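Local coordinates for protein L-tyrosine isonitrile synthase (PDB 3E59) that builds the isonitrile group of an isocyano tyrosine derivative, taking its carbon from C2 of ribulose 5-phosphate, in the biosynthesis of paerucumarin, at residues A[18-22]-A[92-96]; A[114-118]-A[130-134]. One frame throughout, in Å; residues are numbered along the deposited sequence. Where two conformers were deposited one is given.

Interaction 1: A[18-22]-A[92-96]; sequences ELLLY and FLNHL
Phe92 presses one edge of its ring onto the face of Tyr22, a T-shaped aromatic pair with ring centroids 4.5 Å apart and planes inclined at 69°. The CE1–CZ side of the phenylalanine does the touching: its CZ stands 3.3 Å above the centre of the tyrosine ring, while Phe92 CE1 comes to 3.4 Å from Tyr22 CE1. Setting CG anti to the backbone nitrogen (chi1 167°) sends the Phe92 ring out from its helix to meet Tyr22. On the opposite face of the tyrosine lies CB of Leu21, so the phenol is held between two hydrocarbon neighbours, and OE2 of Glu18 lies at its edge in the ring plane. This snug pair is made by partly exposed residues. Among the buried side chains, Leu96 CD1 packs at 3.6 Å against Glu18 CG as the two chains run past each other in opposite directions. The meeting of Leu19 CD2 with Leu96 CD2 is looser, at 4.3 Å. No hydrogen bond joins the segments; the Glu18 carboxylate has a long, weak ion pair with Arg99. Inward, Leu19 also rests on Phe62 and Phe266 of the parallel sheet. The contact thus lays the end of helix 11-20 against helix 84-103, which is the helix of the beta-alpha-beta crossover between strands 60-64 and 108-112 in a Rossmann-like alpha/beta fold.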
# COMPACT_ATOMS: atom_id res chain seq x y z
N GLU A 18 -4.76 8.01 17.04
CA GLU A 18 -3.41 7.84 16.51
C GLU A 18 -3.38 7.51 15.00
O GLU A 18 -2.53 8.04 14.26
CB GLU A 18 -2.68 6.75 17.31
CG GLU A 18 -1.23 6.55 16.95
CD GLU A 18 -0.37 7.75 17.31
OE1 GLU A 18 -0.53 8.27 18.44
OE2 GLU A 18 0.45 8.18 16.46
N LEU A 19 -4.29 6.66 14.54
CA LEU A 19 -4.40 6.32 13.12
C LEU A 19 -5.00 7.46 12.30
O LEU A 19 -4.61 7.68 11.17
CB LEU A 19 -5.26 5.06 12.93
CG LEU A 19 -4.92 3.81 13.76
CD1 LEU A 19 -6.04 2.77 13.69
CD2 LEU A 19 -3.59 3.21 13.30
N LEU A 20 -5.98 8.15 12.88
CA LEU A 20 -6.75 9.18 12.19
C LEU A 20 -5.89 10.36 11.71
O LEU A 20 -6.23 11.00 10.70
CB LEU A 20 -7.90 9.67 13.07
CG LEU A 20 -9.16 8.79 13.19
CD1 LEU A 20 -10.06 9.30 14.28
CD2 LEU A 20 -9.91 8.71 11.85
N LEU A 21 -4.81 10.64 12.44
CA LEU A 21 -3.80 11.64 12.06
C LEU A 21 -3.16 11.39 10.70
O LEU A 21 -2.74 12.35 10.05
CB LEU A 21 -2.68 11.68 13.10
CG LEU A 21 -3.03 12.09 14.52
CD1 LEU A 21 -1.89 11.69 15.46
CD2 LEU A 21 -3.34 13.61 14.60
N TYR A 22 -3.09 10.12 10.28
CA TYR A 22 -2.39 9.71 9.07
C TYR A 22 -3.31 9.10 8.01
O TYR A 22 -2.85 8.38 7.11
CB TYR A 22 -1.27 8.72 9.44
CG TYR A 22 -0.33 9.27 10.49
CD1 TYR A 22 0.67 10.19 10.14
CD2 TYR A 22 -0.44 8.89 11.82
CE1 TYR A 22 1.52 10.71 11.11
CE2 TYR A 22 0.41 9.41 12.79
CZ TYR A 22 1.39 10.31 12.42
OH TYR A 22 2.24 10.83 13.36
N PHE A 92 8.36 4.75 9.84
CA PHE A 92 7.13 5.38 10.34
C PHE A 92 6.16 4.36 10.93
O PHE A 92 5.58 4.59 12.00
CB PHE A 92 6.39 6.17 9.24
CG PHE A 92 4.99 6.56 9.66
CD1 PHE A 92 4.78 7.69 10.44
CD2 PHE A 92 3.91 5.75 9.32
CE1 PHE A 92 3.51 8.01 10.87
CE2 PHE A 92 2.62 6.07 9.74
CZ PHE A 92 2.43 7.20 10.51
N LEU A 93 5.97 3.25 10.22
CA LEU A 93 5.01 2.23 10.61
C LEU A 93 5.44 1.59 11.91
O LEU A 93 4.61 1.30 12.78
CB LEU A 93 4.86 1.17 9.52
CG LEU A 93 4.17 1.54 8.20
CD1 LEU A 93 4.30 0.39 7.22
CD2 LEU A 93 2.71 1.88 8.43
N ASN A 94 6.74 1.36 12.04
CA ASN A 94 7.28 0.85 13.27
C ASN A 94 7.08 1.81 14.46
O ASN A 94 6.77 1.36 15.55
CB ASN A 94 8.76 0.47 13.13
CG ASN A 94 9.23 -0.38 14.29
OD1 ASN A 94 8.82 -1.53 14.41
ND2 ASN A 94 10.06 0.19 15.16
N HIS A 95 7.26 3.11 14.23
CA HIS A 95 7.12 4.09 15.31
C HIS A 95 5.66 4.25 15.73
O HIS A 95 5.38 4.47 16.89
CB HIS A 95 7.75 5.44 14.96
CG HIS A 95 7.85 6.39 16.12
ND1 HIS A 95 7.21 7.62 16.14
CD2 HIS A 95 8.49 6.28 17.31
CE1 HIS A 95 7.47 8.22 17.29
NE2 HIS A 95 8.25 7.43 18.02
N LEU A 96 4.75 4.14 14.77
CA LEU A 96 3.32 4.09 15.05
C LEU A 96 2.98 2.99 16.09
O LEU A 96 2.22 3.21 17.03
CB LEU A 96 2.56 3.89 13.74
CG LEU A 96 1.03 3.93 13.69
CD1 LEU A 96 0.46 5.31 13.99
CD2 LEU A 96 0.57 3.48 12.33

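Interaction 2: A[114-118]-A[130-134]; sequences SDGRV and ISAYQ
The guanidinium of Arg117 carries Ile130 CG2 over one face, 3.9 Å above the plane and offset toward the rim, and meets Ser131 at its edge. There NH2 donates to Ser131 OG over 2.7 Å, with the oxygen only 7° out of the guanidinium plane and an N-H...O angle of 168°, a nearly straight bond. In the conformer described, the amide of Gln134 is turned steeply to the guanidinium; its NE2 is hydrogen-bonded to Glu155, whose OE2 also forms a salt bridge with Arg117 NH2. Bends at chi2 and chi3 carry the guanidinium back against helix 127-144, where NH2 meets Ser131. A second salt bridge, from NH1 to Asp127, would fix the rotation of the group, and the two carboxylates would balance the charge of the buried guanidinium. Ile130 also packs against the backbone of Gly116, its CD1 coming to 3.1 Å from Gly116 O, a short contact. The pairing lies within the connection from strand 108-112 to its parallel neighbour 149-151, joining the weakly bonded helical turn 116-119 that follows strand 108-112 to the long helix 127-144 of a beta-alpha-beta crossover.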
# COMPACT_ATOMS: atom_id res chain seq x y z
N SER A 114 2.68 -8.21 1.42
CA SER A 114 3.11 -7.84 0.08
C SER A 114 2.21 -8.46 -0.98
O SER A 114 1.95 -9.66 -0.97
CB SER A 114 4.55 -8.25 -0.15
OG SER A 114 4.88 -8.04 -1.51
N ASP A 115 1.76 -7.62 -1.90
CA ASP A 115 0.95 -8.07 -3.04
C ASP A 115 1.77 -8.16 -4.33
O ASP A 115 1.21 -8.22 -5.43
CB ASP A 115 -0.29 -7.18 -3.21
CG ASP A 115 0.01 -5.67 -3.17
OD1 ASP A 115 1.14 -5.23 -2.86
OD2 ASP A 115 -0.93 -4.91 -3.46
N GLY A 116 3.09 -8.20 -4.20
CA GLY A 116 3.99 -8.23 -5.36
C GLY A 116 3.74 -9.46 -6.19
O GLY A 116 3.68 -9.39 -7.41
N ARG A 117 3.58 -10.59 -5.51
CA ARG A 117 3.39 -11.86 -6.16
C ARG A 117 1.99 -12.02 -6.75
O ARG A 117 1.82 -12.80 -7.68
CB ARG A 117 3.70 -13.01 -5.20
CG ARG A 117 3.93 -14.37 -5.88
CD ARG A 117 5.27 -14.43 -6.60
NE ARG A 117 6.39 -14.48 -5.67
CZ ARG A 117 7.65 -14.22 -5.99
NH1 ARG A 117 7.97 -13.88 -7.23
NH2 ARG A 117 8.60 -14.29 -5.06
N VAL A 118 0.99 -11.30 -6.24
CA VAL A 118 -0.42 -11.53 -6.63
C VAL A 118 -0.76 -11.13 -8.08
O VAL A 118 -1.65 -11.74 -8.70
CB VAL A 118 -1.48 -10.93 -5.61
CG1 VAL A 118 -1.06 -11.15 -4.16
CG2 VAL A 118 -1.78 -9.48 -5.87
N ILE A 130 10.41 -9.19 -8.22
CA ILE A 130 9.59 -9.26 -7.01
C ILE A 130 10.35 -9.92 -5.85
O ILE A 130 10.38 -9.40 -4.73
CB ILE A 130 8.22 -9.95 -7.28
CG1 ILE A 130 7.37 -9.11 -8.23
CG2 ILE A 130 7.43 -10.20 -5.98
CD1 ILE A 130 6.37 -9.92 -8.95
N SER A 131 10.97 -11.07 -6.12
CA SER A 131 11.77 -11.77 -5.12
C SER A 131 12.93 -10.92 -4.59
O SER A 131 13.20 -10.94 -3.40
CB SER A 131 12.29 -13.10 -5.66
OG SER A 131 11.29 -14.10 -5.58
N ALA A 132 13.60 -10.18 -5.47
CA ALA A 132 14.69 -9.29 -5.07
C ALA A 132 14.19 -8.13 -4.20
O ALA A 132 14.83 -7.75 -3.21
CB ALA A 132 15.42 -8.76 -6.30
N TYR A 133 13.04 -7.57 -4.56
CA TYR A 133 12.41 -6.50 -3.78
C TYR A 133 11.98 -6.99 -2.40
O TYR A 133 12.18 -6.29 -1.40
CB TYR A 133 11.23 -5.90 -4.54
CG TYR A 133 10.61 -4.68 -3.88
CD1 TYR A 133 9.55 -4.80 -2.98
CD2 TYR A 133 11.08 -3.39 -4.18
CE1 TYR A 133 8.97 -3.68 -2.38
CE2 TYR A 133 10.52 -2.26 -3.58
CZ TYR A 133 9.46 -2.42 -2.68
OH TYR A 133 8.89 -1.31 -2.10
N GLN A 134 11.38 -8.18 -2.37
CA GLN A 134 10.97 -8.85 -1.13
C GLN A 134 12.14 -9.00 -0.16
O GLN A 134 12.05 -8.62 1.00
CB GLN A 134 10.37 -10.23 -1.43
CG GLN A 134 8.88 -10.22 -1.81
CD GLN A 134 8.30 -11.61 -2.10
OE1 GLN A 134 7.27 -11.74 -2.77
NE2 GLN A 134 8.96 -12.65 -1.60
O HOH W 1 5.56 -10.02 -2.89

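Overall arrangement
Interactions 1 and 2 lie on opposite sides of the chain's centre, their own centres about 14 and 12 Å from it and about 24 Å from each other. They do not touch, the nearest atoms being about 10 Å apart. Interaction 1 is largely apolar and adds an N-terminal helix to the helical layer, whereas interaction 2 is built on a charge network around the buried Arg117. The five-stranded parallel sheet relates them, since helices 84-103 and 127-144 belong to successive crossovers that share strand 108-112. A hydrogen bond from Tyr133 to Glu86 ties these two helices directly. Neither contact can be assigned a catalytic role from the geometry.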